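Local coordinates for tail protein, 43 kDa (Neisseria meningitidis MC58, PDB 3D37) that is of unknown function but probably serves as a structural component of the baseplate in a Mu-like phage tail, at residues 131-136 with 165-170; 153-158 with 172-177; 184-189 with 293-298. All blocks are in the same frame, centred on the assembly; numbering follows the deposited sequence.

How the contacts relate
Contacts 1 and 2 belong to one small domain and lie 7 Å apart, centre to centre. They use opposite faces of a three-stranded sheet in which strand 174-177 runs between 130-133 and 165-168. Probable hydrogen bonds join that middle strand to its neighbours, Lys133 N to Val176 O at 2.7 Å and Val175 N to Trp167 O also at 2.7 Å. Contact 3 lies in a different, strand-rich part of the chain, its centre about 18 Å from that of contact 1 and 23 Å from that of contact 2. Pro170, beside contact 1, packs against the Gln296 side chain beside contact 3, whereas contacts 2 and 3 stay about 9 Å apart at their nearest atoms.

Contact 1: residues 131-136 with 165-170; sequences VLKAEN and HPWLEP
Lys133 and Glu169 reach toward each other from opposite directions and close a salt bridge, with NZ of Lys133 3.2 Å from OE1 of Glu169. The second carboxylate oxygen, OE2 of Glu169, is only slightly farther from Lys133 NZ, at 3.5 Å, so the ammonium group sits near both oxygens. It does not lie in the carboxylate plane: the donor meets OE1 from above, about 40° out of it. The charges pair at the surface, where long flexible side chains can swing into line. Lys133 gets there by bending at its second and fourth torsions, the last of which (chi4 -70°) turns NZ toward the acid.

The second meeting is apolar. CB of Lys133 stands 4.3 Å from CZ2 of Trp167 and approaches the indole obliquely, so the large ring shelters the base of the lysine chain. Within 165-170, OE2 of Glu169 lies at the edge of the same indole and in its plane, 3.8 Å from Trp167 NE1. The carboxylate thus has the ammonium group on one flank and the indole edge close to another.

Farther out, Val175 of the central strand touches Lys133, Trp167 and Glu169, forming the floor over which the side chains of the two outer segments meet. Phe31 meets the Trp167 ring edge-to-face and ties this surface to the N-terminal part of the chain. Residues 131-133 and 165-168 do not pair with each other: strand 174-177 runs between them, parallel to the first and antiparallel to the second. Here, then, is a salt bridge from strand 130-133 to the loop residue just after strand 165-168, passing over the middle strand on the face of a three-stranded mixed sheet of order 1-3-2, within the second domain of this tail-protein family.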
loop_
_atom_site.group_PDB
_atom_site.type_symbol
_atom_site.label_atom_id
_atom_site.label_comp_id
_atom_site.label_asym_id
_atom_site.label_seq_id
_atom_site.Cartn_x
_atom_site.Cartn_y
_atom_site.Cartn_z
ATOM N N VAL A 131 -31.574 20.041 32.429
ATOM C CA VAL A 131 -31.004 21.286 32.905
ATOM C C VAL A 131 -31.131 22.304 31.770
ATOM O O VAL A 131 -31.242 21.931 30.573
ATOM C CB VAL A 131 -29.531 21.038 33.380
ATOM C CG1 VAL A 131 -28.644 22.287 33.286
ATOM C CG2 VAL A 131 -29.521 20.492 34.821
ATOM N N LEU A 132 -31.203 23.585 32.152
ATOM C CA LEU A 132 -31.283 24.687 31.187
ATOM C C LEU A 132 -29.919 25.337 31.274
ATOM O O LEU A 132 -29.392 25.598 32.365
ATOM C CB LEU A 132 -32.459 25.658 31.453
ATOM C CG LEU A 132 -32.727 26.864 30.516
ATOM C CD1 LEU A 132 -33.424 26.493 29.230
ATOM C CD2 LEU A 132 -33.530 27.984 31.240
ATOM N N LYS A 133 -29.305 25.506 30.111
ATOM C CA LYS A 133 -27.962 26.078 30.042
ATOM C C LYS A 133 -28.109 27.446 29.353
ATOM O O LYS A 133 -27.652 27.687 28.221
ATOM C CB LYS A 133 -27.029 25.095 29.314
ATOM C CG LYS A 133 -25.770 24.744 30.055
ATOM C CD LYS A 133 -26.035 23.954 31.312
ATOM C CE LYS A 133 -24.757 23.727 32.075
ATOM N NZ LYS A 133 -23.875 22.766 31.348
ATOM N N ALA A 134 -28.798 28.340 30.066
ATOM C CA ALA A 134 -29.211 29.637 29.523
ATOM C C ALA A 134 -29.578 30.614 30.668
ATOM O O ALA A 134 -29.878 30.192 31.796
ATOM C CB ALA A 134 -30.366 29.449 28.540
ATOM N N GLU A 135 -29.520 31.915 30.395
ATOM C CA GLU A 135 -29.777 32.913 31.426
ATOM C C GLU A 135 -31.256 32.874 31.829
ATOM O O GLU A 135 -31.618 32.920 33.023
ATOM C CB GLU A 135 -29.416 34.314 30.922
ATOM C CG GLU A 135 -27.896 34.613 30.828
ATOM C CD GLU A 135 -27.255 35.013 32.172
ATOM O OE1 GLU A 135 -27.865 35.852 32.882
ATOM O OE2 GLU A 135 -26.137 34.501 32.499
ATOM N N ASN A 136 -32.094 32.783 30.800
ATOM C CA ASN A 136 -33.512 32.899 30.930
ATOM C C ASN A 136 -34.220 31.664 30.415
ATOM O O ASN A 136 -33.726 30.945 29.558
ATOM C CB ASN A 136 -33.934 34.153 30.198
ATOM C CG ASN A 136 -33.285 35.410 30.810
ATOM O OD1 ASN A 136 -33.653 35.836 31.927
ATOM N ND2 ASN A 136 -32.297 35.983 30.103
ATOM N N HIS A 165 -30.517 25.100 21.930
ATOM C CA HIS A 165 -30.312 23.822 21.279
ATOM C C HIS A 165 -30.185 22.734 22.337
ATOM O O HIS A 165 -29.634 22.992 23.404
ATOM C CB HIS A 165 -29.003 23.899 20.409
ATOM C CG HIS A 165 -28.887 22.803 19.411
ATOM N ND1 HIS A 165 -29.499 22.853 18.180
ATOM C CD2 HIS A 165 -28.238 21.615 19.458
ATOM C CE1 HIS A 165 -29.269 21.734 17.522
ATOM N NE2 HIS A 165 -28.488 20.969 18.270
ATOM N N PRO A 166 -30.634 21.499 22.035
ATOM C CA PRO A 166 -30.455 20.395 22.966
ATOM C C PRO A 166 -29.135 19.631 22.804
ATOM O O PRO A 166 -28.670 19.459 21.683
ATOM C CB PRO A 166 -31.598 19.453 22.600
ATOM C CG PRO A 166 -31.747 19.616 21.162
ATOM C CD PRO A 166 -31.360 21.058 20.835
ATOM N N TRP A 167 -28.566 19.163 23.918
ATOM C CA TRP A 167 -27.540 18.119 23.856
ATOM C C TRP A 167 -27.522 17.334 25.119
ATOM O O TRP A 167 -28.004 17.811 26.132
ATOM C CB TRP A 167 -26.147 18.705 23.597
ATOM C CG TRP A 167 -25.626 19.628 24.668
ATOM C CD1 TRP A 167 -24.852 19.290 25.714
ATOM C CD2 TRP A 167 -25.819 21.055 24.761
ATOM N NE1 TRP A 167 -24.566 20.399 26.478
ATOM C CE2 TRP A 167 -25.135 21.491 25.895
ATOM C CE3 TRP A 167 -26.512 21.988 23.987
ATOM C CZ2 TRP A 167 -25.080 22.814 26.253
ATOM C CZ3 TRP A 167 -26.454 23.266 24.315
ATOM C CH2 TRP A 167 -25.763 23.695 25.440
ATOM N N LEU A 168 -26.908 16.153 25.047
ATOM C CA LEU A 168 -26.506 15.393 26.225
ATOM C C LEU A 168 -25.117 15.730 26.711
ATOM O O LEU A 168 -24.167 15.837 25.933
ATOM C CB LEU A 168 -26.573 13.865 25.960
ATOM C CG LEU A 168 -27.938 13.204 25.972
ATOM C CD1 LEU A 168 -28.533 13.181 27.408
ATOM C CD2 LEU A 168 -28.827 13.959 25.013
ATOM N N GLU A 169 -25.019 15.852 28.031
ATOM C CA GLU A 169 -23.778 15.998 28.730
ATOM C C GLU A 169 -23.184 14.649 29.047
ATOM O O GLU A 169 -23.865 13.637 29.005
ATOM C CB GLU A 169 -23.986 16.771 30.034
ATOM C CG GLU A 169 -24.538 18.147 29.793
ATOM C CD GLU A 169 -23.755 19.242 30.485
ATOM O OE1 GLU A 169 -24.055 19.566 31.668
ATOM O OE2 GLU A 169 -22.864 19.817 29.818
ATOM N N PRO A 170 -21.902 14.631 29.331
ATOM C CA PRO A 170 -21.196 13.413 29.657
ATOM C C PRO A 170 -21.865 12.460 30.673
ATOM O O PRO A 170 -21.830 11.228 30.490
ATOM C CB PRO A 170 -19.844 13.937 30.135
ATOM C CG PRO A 170 -19.623 15.115 29.286
ATOM C CD PRO A 170 -20.971 15.777 29.231
#

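Contact 2: residues 153-158 with 172-177; sequences QALTHI and GTLVVG
His157 N is bonded to Gln153 O at 3.0 Å, and this backbone bond helps shape the helical turn that holds Leu155 toward Leu174 and Val176. Ile158 N repeats the pattern with Ala154 O at 3.1 Å. Between helix and strand there are no hydrogen bonds; the join is hydrocarbon alone.

Leu155 and Leu174 meet tip to tip. CD2 of Leu155 is 3.9 Å from CD2 of Leu174 and almost equally near its CD1, at 4.0 Å, so one methyl rests against the fork of the other leucine. Both side chains carry CG anti to the backbone N (chi1 -159° in Leu155, 176° in Leu174), which sends each branch out across the gap. The other branch of Leu155 does separate work: its CD1 reaches CG2 of Val176 at a looser 4.4 Å. A branched leucine suits a position that must serve two strand residues at once, and alternation along the strand puts Leu174 and Val176 on the same face.

Leu120 of helix 113-121 and Pro166 also touch Leu155, enclosing it. The result is the buried interface of a two-layer alpha-beta packing, with helix 151-161 against one face of the three-stranded mixed sheet.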
loop_
_atom_site.group_PDB
_atom_site.type_symbol
_atom_site.label_atom_id
_atom_site.label_comp_id
_atom_site.label_asym_id
_atom_site.label_seq_id
_atom_site.Cartn_x
_atom_site.Cartn_y
_atom_site.Cartn_z
ATOM N N GLN A 153 -36.002 15.736 17.080
ATOM C CA GLN A 153 -36.553 16.776 16.193
ATOM C C GLN A 153 -37.437 17.760 16.901
ATOM O O GLN A 153 -37.295 18.971 16.704
ATOM C CB GLN A 153 -37.373 16.154 15.088
ATOM C CG GLN A 153 -36.537 15.598 13.998
ATOM C CD GLN A 153 -37.350 14.787 13.000
ATOM O OE1 GLN A 153 -38.303 14.113 13.378
ATOM N NE2 GLN A 153 -36.947 14.814 11.728
ATOM N N ALA A 154 -38.327 17.244 17.753
ATOM C CA ALA A 154 -39.256 18.070 18.466
ATOM C C ALA A 154 -38.520 18.929 19.468
ATOM O O ALA A 154 -38.846 20.103 19.689
ATOM C CB ALA A 154 -40.329 17.182 19.207
ATOM N N LEU A 155 -37.529 18.333 20.100
ATOM C CA LEU A 155 -36.781 19.039 21.094
ATOM C C LEU A 155 -35.931 20.178 20.442
ATOM O O LEU A 155 -35.745 21.254 21.038
ATOM C CB LEU A 155 -35.878 18.032 21.792
ATOM C CG LEU A 155 -35.285 18.241 23.160
ATOM C CD1 LEU A 155 -36.335 18.629 24.148
ATOM C CD2 LEU A 155 -34.691 16.892 23.492
ATOM N N THR A 156 -35.446 19.914 19.235
ATOM C CA THR A 156 -34.590 20.843 18.504
ATOM C C THR A 156 -35.432 22.066 18.083
ATOM O O THR A 156 -35.081 23.214 18.380
ATOM C CB THR A 156 -33.946 20.144 17.280
ATOM O OG1 THR A 156 -33.142 19.028 17.714
ATOM C CG2 THR A 156 -33.085 21.133 16.449
ATOM N N HIS A 157 -36.590 21.779 17.494
ATOM C CA HIS A 157 -37.642 22.778 17.149
ATOM C C HIS A 157 -37.952 23.703 18.331
ATOM O O HIS A 157 -37.722 24.911 18.303
ATOM C CB HIS A 157 -38.875 22.002 16.723
ATOM C CG HIS A 157 -39.710 22.673 15.671
ATOM N ND1 HIS A 157 -39.529 22.448 14.319
ATOM C CD2 HIS A 157 -40.750 23.538 15.774
ATOM C CE1 HIS A 157 -40.415 23.163 13.639
ATOM N NE2 HIS A 157 -41.175 23.829 14.500
ATOM N N ILE A 158 -38.419 23.118 19.411
ATOM C CA ILE A 158 -38.724 23.846 20.607
ATOM C C ILE A 158 -37.551 24.710 21.092
ATOM O O ILE A 158 -37.685 25.927 21.367
ATOM C CB ILE A 158 -39.141 22.842 21.722
ATOM C CG1 ILE A 158 -40.505 22.214 21.399
ATOM C CG2 ILE A 158 -39.193 23.524 23.039
ATOM C CD1 ILE A 158 -40.719 20.841 22.071
ATOM N N GLY A 172 -25.002 12.057 31.170
ATOM C CA GLY A 172 -26.330 11.625 30.763
ATOM C C GLY A 172 -27.460 12.651 30.989
ATOM O O GLY A 172 -28.614 12.344 30.704
ATOM N N THR A 173 -27.125 13.848 31.489
ATOM C CA THR A 173 -28.108 14.962 31.639
ATOM C C THR A 173 -28.415 15.556 30.274
ATOM O O THR A 173 -27.510 15.812 29.476
ATOM C CB THR A 173 -27.520 16.087 32.532
ATOM O OG1 THR A 173 -27.087 15.543 33.770
ATOM C CG2 THR A 173 -28.486 17.201 32.798
ATOM N N LEU A 174 -29.709 15.747 29.997
ATOM C CA LEU A 174 -30.145 16.455 28.829
ATOM C C LEU A 174 -30.067 17.986 29.137
ATOM O O LEU A 174 -30.545 18.443 30.193
ATOM C CB LEU A 174 -31.553 16.011 28.477
ATOM C CG LEU A 174 -32.253 16.702 27.308
ATOM C CD1 LEU A 174 -31.511 16.519 25.965
ATOM C CD2 LEU A 174 -33.713 16.201 27.246
ATOM N N VAL A 175 -29.436 18.748 28.240
ATOM C CA VAL A 175 -29.323 20.185 28.394
ATOM C C VAL A 175 -30.112 20.779 27.251
ATOM O O VAL A 175 -30.116 20.207 26.179
ATOM C CB VAL A 175 -27.895 20.654 28.390
ATOM C CG1 VAL A 175 -27.811 22.183 28.271
ATOM C CG2 VAL A 175 -27.178 20.187 29.633
ATOM N N VAL A 176 -30.909 21.829 27.523
ATOM C CA VAL A 176 -31.358 22.768 26.461
ATOM C C VAL A 176 -30.680 24.051 26.835
ATOM O O VAL A 176 -30.658 24.450 28.017
ATOM C CB VAL A 176 -32.879 22.917 26.270
ATOM C CG1 VAL A 176 -33.171 24.056 25.308
ATOM C CG2 VAL A 176 -33.468 21.658 25.656
ATOM N N GLY A 177 -30.023 24.652 25.854
ATOM C CA GLY A 177 -29.126 25.746 26.151
ATOM C C GLY A 177 -28.340 26.279 24.976
ATOM O O GLY A 177 -28.715 26.126 23.825
#

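Contact 3: residues 184-189 with 293-298; sequences PPVATL and VLWQPG
Trp295 projects from the loop leading into strand 300-305 and packs its six-membered ring against Ala187, Leu189 and Val186, in an interior lined by strands that is consistent with the barrel-like folds of this tail-protein family. Strands 187-191 and 300-305 run parallel as neighbours, and the indole packs against Val301 of the second strand as well as Ala187 and Leu189 of the first.

The tight part is the far corner of the ring. CH2 of Trp295 lies 3.9 Å from CB of Ala187 and 4.0 Å from CD1 of Leu189, while CD2 of Leu189 is close behind at 4.1 Å from that same CH2. Each methyl group comes in obliquely. Alanine suits its position because a single carbon lets the ring draw close to the strand, whereas leucine is long enough to reach out to the incoming tryptophan side chain; its extended chi2 of 175° carries the terminal methyls out. Val301 and Leu333 touch both Leu189 and Trp295 and continue the apolar interior, and Arg319 NE bonds to Trp295 O, fixing the loop that carries the indole.

Toward the partly exposed end the packing opens. Val186 still points at the loop, but it reaches the indole only through CG2, 4.5 Å from CZ3 of Trp295. Val293 faces the same valine without true contact: CG1 of Val293 stops 5.2 Å from CG1 of Val186.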
loop_
_atom_site.group_PDB
_atom_site.type_symbol
_atom_site.label_atom_id
_atom_site.label_comp_id
_atom_site.label_asym_id
_atom_site.label_seq_id
_atom_site.Cartn_x
_atom_site.Cartn_y
_atom_site.Cartn_z
ATOM N N PRO A 184 -13.645 32.305 29.966
ATOM C CA PRO A 184 -12.324 32.525 29.377
ATOM C C PRO A 184 -11.818 31.303 28.610
ATOM O O PRO A 184 -12.121 30.174 28.995
ATOM C CB PRO A 184 -11.427 32.805 30.599
ATOM C CG PRO A 184 -12.368 33.271 31.679
ATOM C CD PRO A 184 -13.630 32.495 31.438
ATOM N N PRO A 185 -11.061 31.520 27.528
ATOM C CA PRO A 185 -10.576 30.347 26.780
ATOM C C PRO A 185 -9.820 29.404 27.708
ATOM O O PRO A 185 -9.160 29.872 28.611
ATOM C CB PRO A 185 -9.647 30.957 25.730
ATOM C CG PRO A 185 -10.099 32.396 25.605
ATOM C CD PRO A 185 -10.600 32.796 26.942
ATOM N N VAL A 186 -9.875 28.093 27.474
ATOM C CA VAL A 186 -9.307 27.145 28.430
ATOM C C VAL A 186 -7.898 26.811 28.118
ATOM O O VAL A 186 -7.231 26.194 28.945
ATOM C CB VAL A 186 -10.080 25.810 28.516
ATOM C CG1 VAL A 186 -11.454 26.087 29.088
ATOM C CG2 VAL A 186 -10.078 25.118 27.158
ATOM N N ALA A 187 -7.460 27.192 26.921
ATOM C CA ALA A 187 -6.183 26.794 26.390
ATOM C C ALA A 187 -5.819 27.730 25.242
ATOM O O ALA A 187 -6.697 28.336 24.627
ATOM C CB ALA A 187 -6.246 25.348 25.895
ATOM N N THR A 188 -4.513 27.863 25.024
ATOM C CA THR A 188 -3.920 28.471 23.868
ATOM C C THR A 188 -3.122 27.415 23.131
ATOM O O THR A 188 -2.175 26.807 23.667
ATOM C CB THR A 188 -3.006 29.619 24.223
ATOM O OG1 THR A 188 -3.796 30.656 24.808
ATOM C CG2 THR A 188 -2.309 30.141 22.980
ATOM N N LEU A 189 -3.537 27.163 21.895
ATOM C CA LEU A 189 -2.845 26.212 21.046
ATOM C C LEU A 189 -2.131 26.991 19.954
ATOM O O LEU A 189 -2.632 27.987 19.462
ATOM C CB LEU A 189 -3.822 25.254 20.446
ATOM C CG LEU A 189 -4.634 24.391 21.409
ATOM C CD1 LEU A 189 -5.627 23.599 20.596
ATOM C CD2 LEU A 189 -3.770 23.463 22.252
ATOM N N VAL A 293 -7.855 19.551 31.707
ATOM C CA VAL A 293 -9.298 19.572 31.298
ATOM C C VAL A 293 -9.451 18.699 30.024
ATOM O O VAL A 293 -8.745 18.911 29.032
ATOM C CB VAL A 293 -9.818 21.028 31.072
ATOM C CG1 VAL A 293 -11.233 21.067 30.539
ATOM C CG2 VAL A 293 -9.738 21.904 32.399
ATOM N N LEU A 294 -10.326 17.700 30.099
ATOM C CA LEU A 294 -10.755 16.937 28.947
ATOM C C LEU A 294 -11.418 17.837 27.897
ATOM O O LEU A 294 -12.326 18.535 28.203
ATOM C CB LEU A 294 -11.684 15.815 29.373
ATOM C CG LEU A 294 -10.981 14.675 30.073
ATOM C CD1 LEU A 294 -11.919 13.841 30.920
ATOM C CD2 LEU A 294 -10.198 13.788 29.098
ATOM N N TRP A 295 -10.916 17.788 26.657
ATOM C CA TRP A 295 -11.522 18.523 25.553
ATOM C C TRP A 295 -12.995 18.104 25.461
ATOM O O TRP A 295 -13.319 16.932 25.546
ATOM C CB TRP A 295 -10.800 18.242 24.224
ATOM C CG TRP A 295 -9.382 18.616 24.183
ATOM C CD1 TRP A 295 -8.328 17.767 24.155
ATOM C CD2 TRP A 295 -8.832 19.930 24.108
ATOM N NE1 TRP A 295 -7.172 18.449 24.064
ATOM C CE2 TRP A 295 -7.439 19.785 24.078
ATOM C CE3 TRP A 295 -9.375 21.215 24.123
ATOM C CZ2 TRP A 295 -6.582 20.877 24.016
ATOM C CZ3 TRP A 295 -8.532 22.275 24.084
ATOM C CH2 TRP A 295 -7.167 22.116 24.006
ATOM N N GLN A 296 -13.859 19.083 25.299
ATOM C CA GLN A 296 -15.301 18.892 25.344
ATOM C C GLN A 296 -15.941 20.044 24.617
ATOM O O GLN A 296 -15.554 21.218 24.830
ATOM C CB GLN A 296 -15.758 18.915 26.811
ATOM C CG GLN A 296 -17.222 18.547 27.043
ATOM C CD GLN A 296 -17.510 17.079 26.739
ATOM O OE1 GLN A 296 -18.643 16.754 26.360
ATOM N NE2 GLN A 296 -16.523 16.196 26.920
ATOM N N PRO A 297 -16.977 19.760 23.794
ATOM C CA PRO A 297 -17.655 20.911 23.127
ATOM C C PRO A 297 -18.140 21.943 24.120
ATOM O O PRO A 297 -18.599 21.545 25.182
ATOM C CB PRO A 297 -18.817 20.229 22.386
ATOM C CG PRO A 297 -18.296 18.835 22.126
ATOM C CD PRO A 297 -17.573 18.481 23.383
ATOM N N GLY A 298 -18.088 23.256 23.767
ATOM C CA GLY A 298 -18.508 24.313 24.684
ATOM C C GLY A 298 -17.361 25.109 25.253
ATOM O O GLY A 298 -17.559 26.233 25.715
#